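Local coordinates for D-isomer specific 2-hydroxyacid dehydrogenase family protein (Desulfovibrio vulgaris, PDB 5TX7) that probably catalyses the NAD-dependent interconversion of D-2-hydroxyacids and 2-oxoacids, at residues Met2-Asp8 against Ala46-Asn52; Phe69-Thr75 against Ile90-Pro96; Val82-Val87 against Val318-Leu323; Tyr98-Val103 against Ala288-Ala294. All coordinates share one frame; numbering follows the deposited sequence.

Contact 1 of 4, residues Met2-Asp8 against Ala46-Asn52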
loop_
_atom_site.group_PDB
_atom_site.type_symbol
_atom_site.label_atom_id
_atom_site.label_comp_id
_atom_site.label_asym_id
_atom_site.label_seq_id
_atom_site.Cartn_x
_atom_site.Cartn_y
_atom_site.Cartn_z
ATOM N N MET A 2 -10.317 -42.586 7.949
ATOM C CA MET A 2 -8.959 -42.076 8.102
ATOM C C MET A 2 -8.878 -40.982 9.161
ATOM O O MET A 2 -9.748 -40.134 9.259
ATOM C CB MET A 2 -8.509 -41.503 6.755
ATOM C CG MET A 2 -7.178 -40.770 6.773
ATOM S SD MET A 2 -6.473 -40.774 5.134
ATOM C CE MET A 2 -5.745 -42.425 5.123
ATOM N N ARG A 3 -7.784 -40.951 9.902
ATOM C CA ARG A 3 -7.612 -40.105 11.070
ATOM C C ARG A 3 -6.566 -39.061 10.733
ATOM O O ARG A 3 -5.450 -39.415 10.361
ATOM C CB ARG A 3 -7.163 -40.968 12.249
ATOM C CG ARG A 3 -7.898 -40.712 13.564
ATOM C CD ARG A 3 -7.687 -41.861 14.538
ATOM N NE ARG A 3 -8.368 -43.079 14.088
ATOM C CZ ARG A 3 -7.930 -44.337 14.238
ATOM N NH1 ARG A 3 -6.756 -44.621 14.813
ATOM N NH2 ARG A 3 -8.685 -45.340 13.779
ATOM N N ILE A 4 -6.937 -37.785 10.845
ATOM C CA ILE A 4 -6.082 -36.655 10.461
ATOM C C ILE A 4 -5.870 -35.740 11.664
ATOM O O ILE A 4 -6.836 -35.345 12.311
ATOM C CB ILE A 4 -6.717 -35.822 9.317
ATOM C CG1 ILE A 4 -7.039 -36.729 8.120
ATOM C CG2 ILE A 4 -5.760 -34.752 8.859
ATOM C CD1 ILE A 4 -7.719 -36.075 6.948
ATOM N N VAL A 5 -4.625 -35.362 11.937
ATOM C CA VAL A 5 -4.321 -34.470 13.063
ATOM C C VAL A 5 -3.526 -33.245 12.597
ATOM O O VAL A 5 -2.467 -33.386 11.967
ATOM C CB VAL A 5 -3.552 -35.201 14.175
ATOM C CG1 VAL A 5 -3.251 -34.272 15.342
ATOM C CG2 VAL A 5 -4.375 -36.376 14.676
ATOM N N ALA A 6 -4.050 -32.054 12.910
ATOM C CA ALA A 6 -3.318 -30.796 12.716
ATOM C C ALA A 6 -2.694 -30.373 14.059
ATOM O O ALA A 6 -3.408 -30.091 15.037
ATOM C CB ALA A 6 -4.245 -29.718 12.181
ATOM N N LEU A 7 -1.366 -30.355 14.098
ATOM C CA LEU A 7 -0.629 -30.084 15.330
ATOM C C LEU A 7 -0.518 -28.593 15.651
ATOM O O LEU A 7 -0.354 -28.233 16.807
ATOM C CB LEU A 7 0.767 -30.737 15.287
ATOM C CG LEU A 7 0.774 -32.268 15.216
ATOM C CD1 LEU A 7 2.185 -32.793 14.989
ATOM C CD2 LEU A 7 0.167 -32.899 16.470
ATOM N N ASP A 8 -0.589 -27.731 14.643
ATOM C CA ASP A 8 -0.632 -26.286 14.887
ATOM C C ASP A 8 -1.457 -25.569 13.844
ATOM O O ASP A 8 -0.925 -24.923 12.965
ATOM C CB ASP A 8 0.789 -25.686 15.008
ATOM C CG ASP A 8 1.646 -25.889 13.764
ATOM O OD1 ASP A 8 1.435 -26.882 13.030
ATOM O OD2 ASP A 8 2.559 -25.057 13.537
ATOM N N ALA A 46 -2.790 -41.303 14.324
ATOM C CA ALA A 46 -3.078 -40.556 13.104
ATOM C C ALA A 46 -2.460 -41.200 11.863
ATOM O O ALA A 46 -1.276 -41.508 11.858
ATOM C CB ALA A 46 -2.568 -39.125 13.244
ATOM N N HIS A 47 -3.267 -41.357 10.815
ATOM C CA HIS A 47 -2.796 -41.758 9.490
ATOM C C HIS A 47 -2.044 -40.588 8.832
ATOM O O HIS A 47 -1.034 -40.798 8.142
ATOM C CB HIS A 47 -3.958 -42.087 8.556
ATOM C CG HIS A 47 -4.762 -43.289 8.932
ATOM N ND1 HIS A 47 -5.509 -43.385 10.096
ATOM C CD2 HIS A 47 -5.017 -44.416 8.227
ATOM C CE1 HIS A 47 -6.146 -44.544 10.106
ATOM N NE2 HIS A 47 -5.872 -45.185 8.981
ATOM N N VAL A 48 -2.581 -39.371 9.015
ATOM C CA VAL A 48 -2.074 -38.151 8.388
ATOM C C VAL A 48 -1.827 -37.082 9.443
ATOM O O VAL A 48 -2.729 -36.779 10.238
ATOM C CB VAL A 48 -3.094 -37.550 7.379
ATOM C CG1 VAL A 48 -2.517 -36.321 6.692
ATOM C CG2 VAL A 48 -3.489 -38.573 6.343
ATOM N N VAL A 49 -0.632 -36.497 9.426
ATOM C CA VAL A 49 -0.291 -35.393 10.310
ATOM C C VAL A 49 -0.094 -34.119 9.464
ATOM O O VAL A 49 0.594 -34.138 8.430
ATOM C CB VAL A 49 0.976 -35.709 11.139
ATOM C CG1 VAL A 49 1.593 -34.446 11.755
ATOM C CG2 VAL A 49 0.645 -36.709 12.222
ATOM N N LEU A 50 -0.698 -33.017 9.914
ATOM C CA LEU A 50 -0.491 -31.691 9.309
ATOM C C LEU A 50 0.331 -30.840 10.279
ATOM O O LEU A 50 -0.007 -30.750 11.465
ATOM C CB LEU A 50 -1.818 -31.013 9.030
ATOM C CG LEU A 50 -2.843 -31.849 8.248
ATOM C CD1 LEU A 50 -4.169 -31.092 8.184
ATOM C CD2 LEU A 50 -2.304 -32.203 6.853
ATOM N N THR A 51 1.427 -30.273 9.779
ATOM C CA THR A 51 2.289 -29.418 10.568
ATOM C C THR A 51 2.642 -28.181 9.742
ATOM O O THR A 51 2.882 -28.272 8.548
ATOM C CB THR A 51 3.581 -30.138 11.014
ATOM O OG1 THR A 51 4.424 -29.229 11.728
ATOM C CG2 THR A 51 4.388 -30.711 9.825
ATOM N N ASN A 52 2.627 -27.024 10.386
ATOM C CA ASN A 52 3.172 -25.811 9.809
ATOM C C ASN A 52 4.616 -25.695 10.301
ATOM O O ASN A 52 5.545 -25.851 9.529
ATOM C CB ASN A 52 2.308 -24.595 10.191
ATOM C CG ASN A 52 2.612 -23.366 9.356
ATOM O OD1 ASN A 52 3.711 -23.206 8.834
ATOM N ND2 ASN A 52 1.619 -22.490 9.224
HETATM O O HOH W 1 -0.728 -23.330 10.736
#
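Arg3 O is shared by two successive amides of segment 46-52. Val48 N bonds to it at 3.2 Å, while His47 N adds a weak, bent bond. From there the two parallel strands exchange regular backbone bonds, Val5 N to Val48 O, Leu50 N to Val5 O at 2.7 Å, and Leu7 N to Leu50 O. Beyond the strand ends the side chain of Asp8 takes over: OD1 receives Asn52 N at 2.9 Å on its syn lone pair, with a nearly straight N-H (179°), and OD2 takes Lys53 N, so two consecutive amides fix the carboxylate. A water joins Asp8 O to Asn52 ND2, and Asn52 packs on Trp136 of the second subunit. At the other end Met2 CA sits over one face of the His47 imidazole, 4.2 Å from the centroid, in a CH-pi contact. With CG anti to the backbone N (chi1 173°), the Met2 chain carries SD on to Val48 CG2 (3.9 Å). Ile4 and Val48 run side by side on one face of the sheet, next to Leu50, which also meets helix 292-310. On the other face Val5 CG2 touches Ala46 CB at 3.6 Å, and Leu7 CD1 crosses to Val49 CG1. Strand 3-6 joined directly to 48-51, with 27-30 on its far side, is the 2-1-3-4-5 order of a flavodoxin-like parallel alpha/beta sheet.

Contact 2 of 4, residues Phe69-Thr75 against Ile90-Pro96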
loop_
_atom_site.group_PDB
_atom_site.type_symbol
_atom_site.label_atom_id
_atom_site.label_comp_id
_atom_site.label_asym_id
_atom_site.label_seq_id
_atom_site.Cartn_x
_atom_site.Cartn_y
_atom_site.Cartn_z
ATOM N N PHE A 69 1.302 -40.419 6.238
ATOM C CA PHE A 69 1.469 -39.242 5.370
ATOM C C PHE A 69 1.580 -37.934 6.142
ATOM O O PHE A 69 0.783 -37.665 7.047
ATOM C CB PHE A 69 0.297 -39.154 4.382
ATOM C CG PHE A 69 0.390 -38.003 3.417
ATOM C CD1 PHE A 69 1.500 -37.855 2.586
ATOM C CD2 PHE A 69 -0.644 -37.073 3.309
ATOM C CE1 PHE A 69 1.580 -36.804 1.684
ATOM C CE2 PHE A 69 -0.546 -36.025 2.407
ATOM C CZ PHE A 69 0.560 -35.891 1.601
ATOM N N VAL A 70 2.568 -37.121 5.776
ATOM C CA VAL A 70 2.706 -35.784 6.355
ATOM C C VAL A 70 2.502 -34.714 5.287
ATOM O O VAL A 70 3.128 -34.765 4.221
ATOM C CB VAL A 70 4.072 -35.607 7.017
ATOM C CG1 VAL A 70 4.214 -34.192 7.580
ATOM C CG2 VAL A 70 4.247 -36.656 8.112
ATOM N N SER A 71 1.607 -33.771 5.551
ATOM C CA SER A 71 1.500 -32.597 4.691
ATOM C C SER A 71 1.897 -31.357 5.490
ATOM O O SER A 71 1.406 -31.140 6.601
ATOM C CB SER A 71 0.097 -32.451 4.105
ATOM O OG SER A 71 0.139 -31.633 2.936
ATOM N N VAL A 72 2.802 -30.570 4.919
ATOM C CA VAL A 72 3.314 -29.379 5.563
ATOM C C VAL A 72 2.547 -28.165 5.062
ATOM O O VAL A 72 2.428 -27.958 3.847
ATOM C CB VAL A 72 4.811 -29.199 5.284
ATOM C CG1 VAL A 72 5.342 -27.940 5.967
ATOM C CG2 VAL A 72 5.573 -30.428 5.749
ATOM N N LEU A 73 2.086 -27.347 6.010
ATOM C CA LEU A 73 1.204 -26.206 5.757
ATOM C C LEU A 73 2.037 -24.959 5.482
ATOM O O LEU A 73 1.913 -23.929 6.152
ATOM C CB LEU A 73 0.267 -25.984 6.954
ATOM C CG LEU A 73 -0.582 -27.168 7.424
ATOM C CD1 LEU A 73 -1.220 -26.872 8.778
ATOM C CD2 LEU A 73 -1.635 -27.510 6.389
ATOM N N ALA A 74 2.865 -25.069 4.454
ATOM C CA ALA A 74 3.877 -24.085 4.120
ATOM C C ALA A 74 4.593 -24.558 2.862
ATOM O O ALA A 74 4.411 -25.683 2.426
ATOM C CB ALA A 74 4.885 -23.933 5.269
ATOM N N THR A 75 5.407 -23.687 2.300
ATOM C CA THR A 75 6.320 -24.055 1.229
ATOM C C THR A 75 7.599 -24.637 1.835
ATOM O O THR A 75 8.175 -25.592 1.305
ATOM C CB THR A 75 6.663 -22.828 0.368
ATOM O OG1 THR A 75 5.449 -22.168 -0.035
ATOM C CG2 THR A 75 7.440 -23.250 -0.869
ATOM N N ILE A 90 7.251 -42.775 4.510
ATOM C CA ILE A 90 6.252 -41.726 4.716
ATOM C C ILE A 90 6.508 -40.602 3.713
ATOM O O ILE A 90 7.473 -39.867 3.866
ATOM C CB ILE A 90 6.330 -41.166 6.159
ATOM C CG1 ILE A 90 6.041 -42.281 7.181
ATOM C CG2 ILE A 90 5.334 -40.012 6.357
ATOM C CD1 ILE A 90 6.485 -41.954 8.585
ATOM N N PRO A 91 5.657 -40.465 2.678
ATOM C CA PRO A 91 5.735 -39.288 1.804
ATOM C C PRO A 91 5.468 -38.004 2.573
ATOM O O PRO A 91 4.600 -37.987 3.445
ATOM C CB PRO A 91 4.611 -39.511 0.785
ATOM C CG PRO A 91 4.230 -40.950 0.883
ATOM C CD PRO A 91 4.575 -41.389 2.273
ATOM N N VAL A 92 6.209 -36.948 2.260
ATOM C CA VAL A 92 5.983 -35.630 2.848
ATOM C C VAL A 92 5.667 -34.685 1.706
ATOM O O VAL A 92 6.459 -34.561 0.763
ATOM C CB VAL A 92 7.202 -35.102 3.634
ATOM C CG1 VAL A 92 6.890 -33.762 4.270
ATOM C CG2 VAL A 92 7.596 -36.086 4.719
ATOM N N SER A 93 4.519 -34.023 1.796
ATOM C CA SER A 93 4.146 -33.018 0.811
ATOM C C SER A 93 4.178 -31.603 1.402
ATOM O O SER A 93 3.935 -31.420 2.608
ATOM C CB SER A 93 2.756 -33.325 0.257
ATOM O OG SER A 93 2.765 -34.509 -0.517
ATOM N N ASN A 94 4.466 -30.616 0.544
ATOM C CA ASN A 94 4.315 -29.196 0.912
ATOM C C ASN A 94 3.301 -28.514 -0.001
ATOM O O ASN A 94 2.628 -29.190 -0.775
ATOM C CB ASN A 94 5.683 -28.485 0.911
ATOM C CG ASN A 94 6.252 -28.276 -0.477
ATOM O OD1 ASN A 94 5.763 -28.828 -1.481
ATOM N ND2 ASN A 94 7.307 -27.481 -0.541
ATOM N N VAL A 95 3.181 -27.192 0.112
ATOM C CA VAL A 95 2.331 -26.398 -0.761
ATOM C C VAL A 95 3.124 -25.209 -1.311
ATOM O O VAL A 95 3.291 -24.202 -0.612
ATOM C CB VAL A 95 1.107 -25.855 -0.007
ATOM C CG1 VAL A 95 0.171 -25.132 -0.973
ATOM C CG2 VAL A 95 0.381 -26.973 0.744
ATOM N N PRO A 96 3.625 -25.309 -2.552
ATOM C CA PRO A 96 4.235 -24.126 -3.180
ATOM C C PRO A 96 3.189 -23.191 -3.792
ATOM O O PRO A 96 2.084 -23.628 -4.112
ATOM C CB PRO A 96 5.136 -24.727 -4.263
ATOM C CG PRO A 96 4.478 -26.015 -4.626
ATOM C CD PRO A 96 3.696 -26.498 -3.418
#
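The Phe69 ring meets Ser93 at its edge, where OG lies in the ring plane, 3.4 Å from CZ. Phe309 stacks on the same ring, and the Pro91 and Phe69 side chains cross at about a right angle, Pro91 CB 4.0 Å from Phe69 CD1. The ring reaches this position because CG stands anti to the backbone N (chi1 -178°), while the Ser93 hydroxyl bonds to Val315 O. The other flat group is the Asn94 amide: ND2 gives a hydrogen to Thr75 O at 2.8 Å, landing on a lone pair in the carbonyl plane, with the acceptor close to the amide's own plane. Thr75 OG1 in turn donates to Val95 O at 3.0 Å. Between these ends the strands bond as parallel neighbours, Val70 N to Pro91 O, Ser93 N to Val70 O, and Val72 N to Ser93 O at 2.7 Å. An inverse gamma turn centred on Leu73 interrupts the pattern, after which Val95 N finds Ala74 O. On the face turned to helix 82-87, Val70 CG2 meets Ile90 CG2, and Val72 CG2 meets Val92 CG1 at 3.9 Å. On the opposite face Ser71 and Ser93 sit under helix 292-310, where Asn305 bonds to both Ser71 OG and Asn94 O. Strand 69-72, helix 82-87 and strand 92-93 thus form a beta-alpha-beta crossover at the edge of the parallel sheet.

Contact 3 of 4, residues Val82-Val87 against Val318-Leu323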
loop_
_atom_site.group_PDB
_atom_site.type_symbol
_atom_site.label_atom_id
_atom_site.label_comp_id
_atom_site.label_asym_id
_atom_site.label_seq_id
_atom_site.Cartn_x
_atom_site.Cartn_y
_atom_site.Cartn_z
ATOM N N VAL A 82 12.524 -34.794 6.494
ATOM C CA VAL A 82 11.807 -35.490 5.426
ATOM C C VAL A 82 12.580 -36.689 4.884
ATOM O O VAL A 82 11.974 -37.600 4.309
ATOM C CB VAL A 82 11.363 -34.562 4.265
ATOM C CG1 VAL A 82 10.477 -33.430 4.779
ATOM C CG2 VAL A 82 12.546 -34.007 3.480
ATOM N N ALA A 83 13.901 -36.687 5.055
ATOM C CA ALA A 83 14.728 -37.859 4.714
ATOM C C ALA A 83 14.407 -39.055 5.627
ATOM O O ALA A 83 14.215 -40.165 5.151
ATOM C CB ALA A 83 16.218 -37.513 4.789
ATOM N N ALA A 84 14.343 -38.813 6.931
ATOM C CA ALA A 84 13.937 -39.836 7.891
ATOM C C ALA A 84 12.533 -40.357 7.586
ATOM O O ALA A 84 12.281 -41.558 7.647
ATOM C CB ALA A 84 13.984 -39.290 9.314
ATOM N N ALA A 85 11.623 -39.445 7.263
ATOM C CA ALA A 85 10.278 -39.831 6.837
ATOM C C ALA A 85 10.308 -40.763 5.622
ATOM O O ALA A 85 9.585 -41.766 5.591
ATOM C CB ALA A 85 9.427 -38.598 6.559
ATOM N N GLY A 86 11.154 -40.438 4.644
ATOM C CA GLY A 86 11.309 -41.234 3.437
ATOM C C GLY A 86 11.690 -42.676 3.719
ATOM O O GLY A 86 10.994 -43.608 3.270
ATOM N N VAL A 87 12.755 -42.866 4.501
ATOM C CA VAL A 87 13.283 -44.211 4.778
ATOM C C VAL A 87 12.281 -45.082 5.552
ATOM O O VAL A 87 12.255 -46.304 5.379
ATOM C CB VAL A 87 14.692 -44.196 5.459
ATOM C CG1 VAL A 87 15.699 -43.395 4.628
ATOM C CG2 VAL A 87 14.660 -43.664 6.885
ATOM N N VAL A 318 8.168 -33.791 -1.424
ATOM C CA VAL A 318 9.502 -33.178 -1.253
ATOM C C VAL A 318 10.614 -34.163 -0.841
ATOM O O VAL A 318 11.775 -33.752 -0.718
ATOM C CB VAL A 318 9.487 -31.953 -0.284
ATOM C CG1 VAL A 318 8.496 -30.909 -0.765
ATOM C CG2 VAL A 318 9.167 -32.342 1.161
ATOM N N ASN A 319 10.273 -35.447 -0.658
ATOM C CA ASN A 319 11.249 -36.468 -0.285
ATOM C C ASN A 319 11.195 -37.724 -1.172
ATOM O O ASN A 319 11.406 -38.846 -0.699
ATOM C CB ASN A 319 11.080 -36.805 1.197
ATOM C CG ASN A 319 9.790 -37.556 1.496
ATOM O OD1 ASN A 319 8.846 -37.536 0.714
ATOM N ND2 ASN A 319 9.755 -38.242 2.630
ATOM N N ALA A 320 10.951 -37.518 -2.467
ATOM C CA ALA A 320 10.822 -38.622 -3.436
ATOM C C ALA A 320 12.111 -39.451 -3.555
ATOM O O ALA A 320 12.065 -40.678 -3.689
ATOM C CB ALA A 320 10.410 -38.080 -4.797
ATOM N N ALA A 321 13.249 -38.763 -3.483
ATOM C CA ALA A 321 14.566 -39.395 -3.494
ATOM C C ALA A 321 14.812 -40.382 -2.338
ATOM O O ALA A 321 15.577 -41.325 -2.501
ATOM C CB ALA A 321 15.646 -38.321 -3.503
ATOM N N HIS A 322 14.177 -40.161 -1.180
ATOM C CA HIS A 322 14.337 -41.030 0.012
ATOM C C HIS A 322 13.263 -42.111 0.168
ATOM O O HIS A 322 13.419 -43.029 0.974
ATOM C CB HIS A 322 14.376 -40.178 1.279
ATOM C CG HIS A 322 15.456 -39.143 1.269
ATOM N ND1 HIS A 322 15.224 -37.827 0.920
ATOM C CD2 HIS A 322 16.776 -39.232 1.551
ATOM C CE1 HIS A 322 16.354 -37.148 0.994
ATOM N NE2 HIS A 322 17.311 -37.978 1.371
ATOM N N LEU A 323 12.174 -41.946 -0.586
ATOM C CA LEU A 323 11.175 -42.991 -0.800
ATOM C C LEU A 323 11.700 -44.003 -1.786
ATOM O O LEU A 323 12.010 -45.112 -1.396
ATOM C CB LEU A 323 9.878 -42.393 -1.351
ATOM C CG LEU A 323 9.120 -41.479 -0.399
ATOM C CD1 LEU A 323 8.012 -40.758 -1.139
ATOM C CD2 LEU A 323 8.552 -42.264 0.768
#
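Helix 82-87, the crossover helix of a beta-alpha-beta unit, is met by the C-terminal tail 318-323, chiefly through Val82, Ala83 and Gly86 against Asn319 and His322. The chain's last modelled residues thereby fold back on the flavodoxin-like domain in which the chain began. Asn319 makes the polar link. Its ND2 donates to Val82 O at 2.9 Å, the N-H...O angle being 161°, with the carbonyl oxygen almost in the amide plane. That same oxygen already accepts Gly86 N inside the helix, so the tail adds a second donor to a helical carbonyl without displacing the first. The amide has further work: ND2 also bonds to Ile90 O, and OD1 accepts Val92 N. With its ends committed to the helix, to the start of strand 92-93 and to the residues just before it, the side chain is held against rotation. CG lies between the backbone N and the carbonyl carbon (chi1 70°), which brings ND2 up to Val82 O. Beside it Val82 CB rests on Asn319 CB at 3.8 Å, and the Val82 and Val318 side chains cross at about a right angle, CG1 of the first against CG2 of the second. Gly86 has no side chain, and the tail backbone comes in close here, Gly86 CA lying 4.6 Å from His322 CA. Leu323 doubles back so that CD2 touches Gly86 O. On the more exposed side the His322 imidazole spreads flat over Ala83, whose methyl CB stands 3.6 Å from the ring centroid, only 11° off the normal, in a CH-pi contact.

Contact 4 of 4, residues Tyr98-Val103 against Ala288-Ala294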
loop_
_atom_site.group_PDB
_atom_site.type_symbol
_atom_site.label_atom_id
_atom_site.label_comp_id
_atom_site.label_asym_id
_atom_site.label_seq_id
_atom_site.Cartn_x
_atom_site.Cartn_y
_atom_site.Cartn_z
ATOM N N TYR A 98 1.083 -20.824 -2.832
ATOM C CA TYR A 98 -0.139 -20.351 -2.165
ATOM C C TYR A 98 -0.122 -18.846 -1.833
ATOM O O TYR A 98 -1.174 -18.217 -1.789
ATOM C CB TYR A 98 -0.416 -21.154 -0.866
ATOM C CG TYR A 98 0.513 -20.805 0.295
ATOM C CD1 TYR A 98 0.201 -19.789 1.193
ATOM C CD2 TYR A 98 1.673 -21.531 0.507
ATOM C CE1 TYR A 98 1.056 -19.475 2.246
ATOM C CE2 TYR A 98 2.540 -21.243 1.546
ATOM C CZ TYR A 98 2.230 -20.202 2.412
ATOM O OH TYR A 98 3.084 -19.887 3.443
ATOM N N GLY A 99 1.055 -18.296 -1.560
ATOM C CA GLY A 99 1.179 -16.964 -1.004
ATOM C C GLY A 99 1.904 -15.944 -1.880
ATOM O O GLY A 99 2.372 -14.915 -1.375
ATOM N N THR A 100 1.984 -16.214 -3.177
ATOM C CA THR A 100 2.656 -15.326 -4.127
ATOM C C THR A 100 2.112 -13.908 -4.066
ATOM O O THR A 100 2.853 -12.941 -3.950
ATOM C CB THR A 100 2.484 -15.840 -5.577
ATOM O OG1 THR A 100 3.048 -17.155 -5.694
ATOM C CG2 THR A 100 3.153 -14.899 -6.586
ATOM N N ASP A 101 0.802 -13.783 -4.136
ATOM C CA ASP A 101 0.176 -12.468 -4.125
ATOM C C ASP A 101 0.187 -11.829 -2.744
ATOM O O ASP A 101 0.348 -10.613 -2.626
ATOM C CB ASP A 101 -1.243 -12.572 -4.642
ATOM C CG ASP A 101 -1.292 -12.918 -6.130
ATOM O OD1 ASP A 101 -0.781 -12.096 -6.924
ATOM O OD2 ASP A 101 -1.849 -13.986 -6.497
ATOM N N SER A 102 0.007 -12.647 -1.700
ATOM C CA SER A 102 0.061 -12.166 -0.328
ATOM C C SER A 102 1.407 -11.495 -0.071
ATOM O O SER A 102 1.456 -10.360 0.409
ATOM C CB SER A 102 -0.155 -13.311 0.653
ATOM O OG SER A 102 -0.420 -12.828 1.964
ATOM N N VAL A 103 2.489 -12.177 -0.450
ATOM C CA VAL A 103 3.844 -11.694 -0.173
ATOM C C VAL A 103 4.190 -10.465 -1.001
ATOM O O VAL A 103 4.624 -9.446 -0.434
ATOM C CB VAL A 103 4.906 -12.822 -0.323
ATOM C CG1 VAL A 103 6.330 -12.293 -0.211
ATOM C CG2 VAL A 103 4.687 -13.874 0.789
ATOM N N ALA A 288 3.709 -11.966 6.165
ATOM C CA ALA A 288 3.565 -11.568 4.753
ATOM C C ALA A 288 2.761 -12.618 3.976
ATOM O O ALA A 288 1.970 -12.282 3.099
ATOM C CB ALA A 288 4.924 -11.367 4.114
ATOM N N TRP A 289 2.989 -13.884 4.323
ATOM C CA TRP A 289 2.298 -15.071 3.762
ATOM C C TRP A 289 0.824 -15.218 4.083
ATOM O O TRP A 289 0.159 -16.101 3.527
ATOM C CB TRP A 289 2.975 -16.350 4.298
ATOM C CG TRP A 289 2.785 -16.505 5.801
ATOM C CD1 TRP A 289 3.514 -15.900 6.786
ATOM C CD2 TRP A 289 1.770 -17.274 6.472
ATOM N NE1 TRP A 289 3.023 -16.252 8.020
ATOM C CE2 TRP A 289 1.952 -17.088 7.859
ATOM C CE3 TRP A 289 0.731 -18.109 6.032
ATOM C CZ2 TRP A 289 1.150 -17.717 8.816
ATOM C CZ3 TRP A 289 -0.084 -18.722 6.985
ATOM C CH2 TRP A 289 0.127 -18.519 8.368
ATOM N N ALA A 290 0.316 -14.402 5.000
ATOM C CA ALA A 290 -0.855 -14.774 5.807
ATOM C C ALA A 290 -2.176 -14.103 5.468
ATOM O O ALA A 290 -3.045 -14.009 6.343
ATOM C CB ALA A 290 -0.528 -14.536 7.263
ATOM N N SER A 291 -2.376 -13.658 4.225
ATOM C CA SER A 291 -3.676 -13.096 3.864
ATOM C C SER A 291 -4.752 -14.189 3.947
ATOM O O SER A 291 -4.453 -15.378 3.769
ATOM C CB SER A 291 -3.679 -12.511 2.462
ATOM O OG SER A 291 -3.671 -13.553 1.491
ATOM N N ARG A 292 -5.993 -13.788 4.207
ATOM C CA ARG A 292 -7.078 -14.755 4.282
ATOM C C ARG A 292 -7.217 -15.565 2.979
ATOM O O ARG A 292 -7.500 -16.749 3.030
ATOM C CB ARG A 292 -8.402 -14.091 4.648
ATOM C CG ARG A 292 -9.524 -15.097 4.874
ATOM C CD ARG A 292 -10.595 -14.634 5.826
ATOM N NE ARG A 292 -11.042 -13.331 5.429
ATOM C CZ ARG A 292 -11.814 -13.101 4.371
ATOM N NH1 ARG A 292 -12.262 -14.107 3.593
ATOM N NH2 ARG A 292 -12.139 -11.839 4.086
ATOM N N THR A 293 -6.999 -14.921 1.829
ATOM C CA THR A 293 -6.977 -15.611 0.540
ATOM C C THR A 293 -5.895 -16.694 0.427
ATOM O O THR A 293 -6.157 -17.787 -0.082
ATOM C CB THR A 293 -6.794 -14.601 -0.593
ATOM O OG1 THR A 293 -7.905 -13.698 -0.576
ATOM C CG2 THR A 293 -6.717 -15.279 -1.959
ATOM N N ALA A 294 -4.685 -16.379 0.880
ATOM C CA ALA A 294 -3.572 -17.314 0.792
ATOM C C ALA A 294 -3.782 -18.528 1.702
ATOM O O ALA A 294 -3.499 -19.650 1.318
ATOM C CB ALA A 294 -2.259 -16.609 1.124
#
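Tyr98 and Trp289 cross obliquely where helices 100-116 and 292-310 begin, the two long helices that in this dehydrogenase family link the substrate-binding domain to the Rossmann-type NAD domain. The two ring planes stand nearly perpendicular, about 78° apart, and the phenol comes in by its hydroxyl end, with Tyr98 OH 3.6 Å from Trp289 CB and Tyr98 CE1 4.0 Å from Trp289 CE3. Trp289 O sits at the edge of the phenol ring, near its plane. Both side chains have CG placed between the backbone N and the carbonyl carbon, and Tyr98 (chi1 74°) thereby swings its ring over toward the other segment. Ala290 CB lies over one face of the indole, 3.6 Å above its plane; the ring also meets Trp136 of the second subunit at a shallow angle, and NE1 bonds to His286 O. Ala294, in the first turn of its helix, turns its methyl to the other helix start, where CB touches Tyr98 O at 3.5 Å and also lies against Ser102 CB. Val103 CG2 packs on Ala288 CB. Ser291 is the N-cap of helix 292-310, its OG accepting Ala294 N and also bonding Glu145 of the second subunit. Arg116 of that subunit hydrogen-bonds to both Ser102 O and Ala288 O, tying the junction to the dimer partner. Within the chain the polar tie is Ser102: with OG anti to the backbone N (chi1 -166°), it donates to Ala288 O at 2.7 Å and accepts Ser291 N at 3.1 Å.

From the N terminus, contact 1 closes first, joining strand 3-6 to strand 48-51 after the chain has passed through strand 27-30. Contact 2 follows in series and extends the same parallel sheet, strand 69-72 bonding to 48-51 on one side and to 92-93 on the other. Helix 82-87, which lies between the segments of contact 2, is met by the C-terminal tail in contact 3, so contacts 2 and 3 cross, and they touch through Val92 and Val318. Contact 4 is nested inside the long loop that contact 3 closes. It joins the starts of helices 100-116 and 292-310, between the sheet of contacts 1 and 2 and the seven-stranded NAD-domain sheet.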